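Local coordinates for protein, related to general stress protein 26(GS26) of B.subtilis (Clostridium acetobutylicum, PDB 2HQ7) that belongs to the pyridoxamine 5'-phosphate oxidase family, is related to general stress protein 26 of Bacillus subtilis, and probably binds a flavin cofactor, at residues Glu13-Ser18 with Leu40-Leu45; Met98-Gly103 with Leu110-Pro115. All coordinates share one frame; numbering follows the deposited sequence.

Contact 1 of 2, residues Glu13-Ser18 with Leu40-Leu45; sequences ELVESS and LKHDGL
In the split beta barrel expected of the pyridoxamine 5'-phosphate oxidase family, the N-terminal helix 5-16 is laid against the end of strand 32-43 by Val15 and Glu16, which both meet the imidazole of His42. Val15 CG1 lies over the middle of one ring face, 3.6 Å from the centroid of the His42 ring and almost on its normal, a CH-pi contact. Glu16 comes to the ring margin instead. The bend at chi2 (-68°) turns its carboxylate toward His42 NE2, which donates to Glu16 OE2 over 2.8 Å with an N-H...O angle of 151°. The bond reaches OE2 from above the carboxylate plane, and the two flat groups are turned 57° apart. Glu16 OE1 also has a long, weak ion pair with Arg39. From its other nitrogen, ND1, His42 gives a straighter bond of 3.0 Å to Gly44 O, in the carbonyl plane and on a lone pair, within the turn that follows the strand. Deeper in, Val15 CG2 touches Leu45 CD2 at 4.2 Å, and both side chains also reach Leu81 of strand 79-90. The ring of Phe48 meets His42 at a shallow angle between planes. With hydrogen bonds from both ring nitrogens, the imidazole is fixed in rotation, and the nearby carboxylate would be expected to favour its protonated form.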
loop_
_atom_site.group_PDB
_atom_site.type_symbol
_atom_site.label_atom_id
_atom_site.label_comp_id
_atom_site.label_asym_id
_atom_site.label_seq_id
_atom_site.Cartn_x
_atom_site.Cartn_y
_atom_site.Cartn_z
ATOM N N GLU B 13 7.504 12.511 11.552
ATOM C CA GLU B 13 8.825 12.040 11.157
ATOM C C GLU B 13 8.651 10.976 10.093
ATOM O O GLU B 13 9.339 10.993 9.071
ATOM C CB GLU B 13 9.610 11.466 12.346
ATOM N N LEU B 14 7.723 10.058 10.328
ATOM C CA LEU B 14 7.448 8.985 9.372
ATOM C C LEU B 14 7.142 9.528 7.999
ATOM O O LEU B 14 7.717 9.085 7.007
ATOM C CB LEU B 14 6.271 8.133 9.830
ATOM C CG LEU B 14 6.093 6.805 9.101
ATOM C CD1 LEU B 14 7.441 6.170 8.676
ATOM C CD2 LEU B 14 5.294 5.864 10.013
ATOM N N VAL B 15 6.230 10.491 7.948
ATOM C CA VAL B 15 5.895 11.169 6.699
ATOM C C VAL B 15 7.119 11.849 6.065
ATOM O O VAL B 15 7.421 11.633 4.874
ATOM C CB VAL B 15 4.820 12.205 6.922
ATOM C CG1 VAL B 15 4.682 13.060 5.688
ATOM C CG2 VAL B 15 3.511 11.501 7.302
ATOM N N GLU B 16 7.859 12.609 6.872
ATOM C CA GLU B 16 9.000 13.366 6.364
ATOM C C GLU B 16 10.140 12.495 5.881
ATOM O O GLU B 16 10.944 12.925 5.065
ATOM C CB GLU B 16 9.507 14.335 7.418
ATOM C CG GLU B 16 8.662 15.595 7.576
ATOM C CD GLU B 16 8.724 16.528 6.355
ATOM O OE1 GLU B 16 9.481 16.232 5.399
ATOM O OE2 GLU B 16 8.009 17.558 6.351
ATOM N N SER B 17 10.205 11.263 6.360
ATOM C CA SER B 17 11.376 10.442 6.123
ATOM C C SER B 17 11.498 9.913 4.695
ATOM O O SER B 17 12.571 9.412 4.318
ATOM C CB SER B 17 11.439 9.275 7.121
ATOM O OG SER B 17 10.430 8.302 6.890
ATOM N N SER B 18 10.417 9.990 3.915
ATOM C CA SER B 18 10.464 9.618 2.487
ATOM C C SER B 18 9.566 10.523 1.636
ATOM O O SER B 18 8.541 11.038 2.092
ATOM C CB SER B 18 10.090 8.138 2.269
ATOM O OG SER B 18 10.252 7.755 0.905
ATOM N N LEU B 40 4.622 15.904 -2.914
ATOM C CA LEU B 40 5.074 17.244 -3.237
ATOM C C LEU B 40 5.072 18.106 -1.967
ATOM O O LEU B 40 5.981 18.885 -1.738
ATOM C CB LEU B 40 4.153 17.874 -4.285
ATOM C CG LEU B 40 4.142 17.200 -5.641
ATOM C CD1 LEU B 40 3.077 17.861 -6.562
ATOM C CD2 LEU B 40 5.477 17.151 -6.334
ATOM N N LYS B 41 4.057 17.952 -1.138
ATOM C CA LYS B 41 3.908 18.813 0.030
ATOM C C LYS B 41 2.961 18.167 1.007
ATOM O O LYS B 41 2.076 17.401 0.609
ATOM C CB LYS B 41 3.326 20.189 -0.395
ATOM C CG LYS B 41 3.067 21.155 0.775
ATOM C CD LYS B 41 2.584 22.516 0.343
ATOM C CE LYS B 41 2.633 23.507 1.526
ATOM N NZ LYS B 41 4.014 23.974 1.756
ATOM N N HIS B 42 3.130 18.469 2.284
ATOM C CA HIS B 42 2.071 18.156 3.210
ATOM C C HIS B 42 1.884 19.199 4.284
ATOM O O HIS B 42 2.789 19.997 4.549
ATOM C CB HIS B 42 2.298 16.788 3.838
ATOM C CG HIS B 42 3.457 16.732 4.763
ATOM N ND1 HIS B 42 3.311 16.623 6.128
ATOM C CD2 HIS B 42 4.788 16.761 4.522
ATOM C CE1 HIS B 42 4.510 16.580 6.689
ATOM N NE2 HIS B 42 5.423 16.675 5.736
ATOM N N ASP B 43 0.682 19.191 4.869
ATOM C CA ASP B 43 0.371 19.981 6.034
ATOM C C ASP B 43 0.062 19.056 7.207
ATOM O O ASP B 43 -1.072 18.607 7.384
ATOM C CB ASP B 43 -0.820 20.893 5.747
ATOM C CG ASP B 43 -1.162 21.805 6.932
ATOM O OD1 ASP B 43 -0.341 21.926 7.867
ATOM O OD2 ASP B 43 -2.255 22.405 6.920
ATOM N N GLY B 44 1.062 18.800 8.044
ATOM C CA GLY B 44 0.891 17.822 9.095
ATOM C C GLY B 44 0.300 16.535 8.555
ATOM O O GLY B 44 0.761 16.039 7.526
ATOM N N LEU B 45 -0.714 16.004 9.240
ATOM C CA LEU B 45 -1.436 14.805 8.760
ATOM C C LEU B 45 -2.767 15.144 8.119
ATOM O O LEU B 45 -3.550 14.257 7.765
ATOM C CB LEU B 45 -1.717 13.841 9.900
ATOM C CG LEU B 45 -0.558 13.401 10.774
ATOM C CD1 LEU B 45 -1.048 12.372 11.767
ATOM C CD2 LEU B 45 0.525 12.853 9.902
#

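Contact 2 of 2, residues Met98-Gly103 with Leu110-Pro115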
loop_
_atom_site.group_PDB
_atom_site.type_symbol
_atom_site.label_atom_id
_atom_site.label_comp_id
_atom_site.label_asym_id
_atom_site.label_seq_id
_atom_site.Cartn_x
_atom_site.Cartn_y
_atom_site.Cartn_z
HETATM N N MSE B 98 2.903 26.149 -8.141
HETATM C CA MSE B 98 3.211 26.324 -6.731
HETATM C C MSE B 98 3.642 25.040 -6.042
HETATM O O MSE B 98 4.376 25.086 -5.065
HETATM C CB MSE B 98 2.038 26.893 -5.975
HETATM C CG MSE B 98 1.986 28.383 -6.082
HETATM SE SE MSE B 98 0.492 29.094 -5.091
HETATM C CE MSE B 98 -0.967 28.619 -6.334
ATOM N N LEU B 99 3.207 23.898 -6.551
ATOM C CA LEU B 99 3.562 22.630 -5.927
ATOM C C LEU B 99 4.804 21.977 -6.495
ATOM O O LEU B 99 5.366 21.071 -5.867
ATOM C CB LEU B 99 2.367 21.699 -6.082
ATOM C CG LEU B 99 1.164 22.071 -5.245
ATOM C CD1 LEU B 99 -0.023 21.247 -5.778
ATOM C CD2 LEU B 99 1.519 21.824 -3.717
ATOM N N TRP B 100 5.231 22.425 -7.680
ATOM C CA TRP B 100 6.439 21.915 -8.331
ATOM C C TRP B 100 7.634 21.938 -7.390
ATOM O O TRP B 100 7.805 22.889 -6.628
ATOM C CB TRP B 100 6.744 22.733 -9.597
ATOM C CG TRP B 100 7.962 22.294 -10.366
ATOM C CD1 TRP B 100 9.231 22.741 -10.197
ATOM C CD2 TRP B 100 8.016 21.330 -11.424
ATOM N NE1 TRP B 100 10.080 22.117 -11.083
ATOM C CE2 TRP B 100 9.354 21.254 -11.854
ATOM C CE3 TRP B 100 7.058 20.547 -12.069
ATOM C CZ2 TRP B 100 9.769 20.394 -12.876
ATOM C CZ3 TRP B 100 7.464 19.708 -13.087
ATOM C CH2 TRP B 100 8.809 19.642 -13.483
ATOM N N THR B 101 8.449 20.885 -7.425
ATOM C CA THR B 101 9.646 20.819 -6.590
ATOM C C THR B 101 10.827 20.347 -7.407
ATOM O O THR B 101 10.669 19.821 -8.509
ATOM C CB THR B 101 9.525 19.819 -5.409
ATOM O OG1 THR B 101 9.522 18.481 -5.919
ATOM C CG2 THR B 101 8.260 20.029 -4.593
ATOM N N ASP B 102 12.018 20.534 -6.849
ATOM C CA ASP B 102 13.213 19.866 -7.342
ATOM C C ASP B 102 12.964 18.377 -7.425
ATOM O O ASP B 102 12.241 17.804 -6.601
ATOM C CB ASP B 102 14.400 20.121 -6.413
ATOM C CG ASP B 102 15.026 21.491 -6.621
ATOM O OD1 ASP B 102 14.416 22.336 -7.328
ATOM O OD2 ASP B 102 16.137 21.714 -6.073
ATOM N N GLY B 103 13.539 17.743 -8.436
ATOM C CA GLY B 103 13.294 16.326 -8.629
ATOM C C GLY B 103 11.881 15.948 -9.053
ATOM O O GLY B 103 11.561 14.756 -9.119
ATOM N N LEU B 110 9.614 18.201 -19.293
ATOM C CA LEU B 110 9.061 19.422 -19.919
ATOM C C LEU B 110 8.468 20.422 -18.930
ATOM O O LEU B 110 7.730 21.325 -19.333
ATOM C CB LEU B 110 7.991 19.056 -20.937
ATOM C CG LEU B 110 8.399 18.217 -22.140
ATOM C CD1 LEU B 110 7.255 18.260 -23.161
ATOM C CD2 LEU B 110 9.670 18.732 -22.757
ATOM N N GLY B 111 8.758 20.242 -17.642
ATOM C CA GLY B 111 8.406 21.217 -16.649
ATOM C C GLY B 111 6.972 21.128 -16.220
ATOM O O GLY B 111 6.333 20.098 -16.348
ATOM N N ILE B 112 6.482 22.238 -15.673
ATOM C CA ILE B 112 5.117 22.360 -15.198
ATOM C C ILE B 112 4.126 21.971 -16.278
ATOM O O ILE B 112 3.070 21.422 -15.977
ATOM C CB ILE B 112 4.853 23.796 -14.658
ATOM C CG1 ILE B 112 5.612 23.973 -13.343
ATOM C CG2 ILE B 112 3.345 24.073 -14.508
ATOM C CD1 ILE B 112 6.269 25.374 -13.140
ATOM N N ASP B 113 4.466 22.229 -17.535
ATOM C CA ASP B 113 3.562 21.912 -18.635
ATOM C C ASP B 113 3.709 20.500 -19.189
ATOM O O ASP B 113 3.055 20.170 -20.163
ATOM C CB ASP B 113 3.734 22.909 -19.775
ATOM C CG ASP B 113 3.577 24.335 -19.318
ATOM O OD1 ASP B 113 2.431 24.736 -19.054
ATOM O OD2 ASP B 113 4.611 25.032 -19.203
ATOM N N ASP B 114 4.558 19.668 -18.584
ATOM C CA ASP B 114 4.713 18.279 -19.020
ATOM C C ASP B 114 3.336 17.632 -18.973
ATOM O O ASP B 114 2.624 17.768 -17.974
ATOM C CB ASP B 114 5.693 17.540 -18.111
ATOM C CG ASP B 114 6.206 16.221 -18.708
ATOM O OD1 ASP B 114 5.424 15.267 -18.911
ATOM O OD2 ASP B 114 7.430 16.117 -18.900
ATOM N N PRO B 115 2.917 16.976 -20.067
ATOM C CA PRO B 115 1.595 16.383 -20.033
ATOM C C PRO B 115 1.472 15.214 -19.055
ATOM O O PRO B 115 0.368 14.853 -18.724
ATOM C CB PRO B 115 1.379 15.910 -21.473
ATOM C CG PRO B 115 2.726 15.767 -22.034
ATOM C CD PRO B 115 3.577 16.779 -21.376
#
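Trp100 sets CG opposite its backbone N (chi1 -179°) and stands its indole across the CA-CB bond (chi2 -90°), which carries the six-membered ring to the Gly111-Ile112 peptide. Trp100 is the first residue to leave helical geometry after helix 93-99, and its side chain reaches out to the loop that leads into strand 117-131. The contact is made by the benzene part of the indole: Trp100 CH2 lies 3.6 Å from Gly111 CA, and Trp100 CZ3 is 3.5 Å from Gly111 O, which approaches obliquely. The Ile112 amide lies over one face of the indole, with Ile112 N 3.7 Å from Trp100 CZ3. Ile112 adds its CG1 branch, 3.9 Å from Trp100 CE3, and that same side chain packs back on Arg93 and Glu97 of the helix. Two bonds brace the loop itself. Asp114 N donates to Gly111 O over 2.9 Å, closing a type I beta turn over Gly111-Asp114, while Leu110 N donates to Asp114 OD2 over 3.0 Å, on the anti lone pair and nearly straight at 167°. The positive phi of Gly111 suits a glycine. Asp113 forms a salt bridge with Arg93, and Tyr117 meets the Trp100 ring edge-to-face. No hydrogen bond joins the two segments, so the loop is held by van der Waals contact of the indole with the Gly111-Ile112 main chain and Ile112 CG1, whereas the polar bonds within 110-115 shape the surface on which it lies.

How the contacts relate
From the N terminus, helix 5-16 comes first; the chain then runs through strand 20-26 and along strand 32-43 before contact 1 closes this loop of mostly beta structure. Strands 47-53, 67-74 and 79-90, with helix 56-64, follow before helix 93-99 leads into contact 2, which closes a much shorter loop without regular structure ahead of strand 117-131. The two closures stand in series, neither nesting nor crossing, with centres about 19 Å apart. Contact 1 ties the N-terminal helix to the barrel, contact 2 a surface loop to the helix end. They adjoin where Leu40 CB packs 3.8 Å from Leu99 O and Lys41 CB lies 4.1 Å from Leu99 CD2.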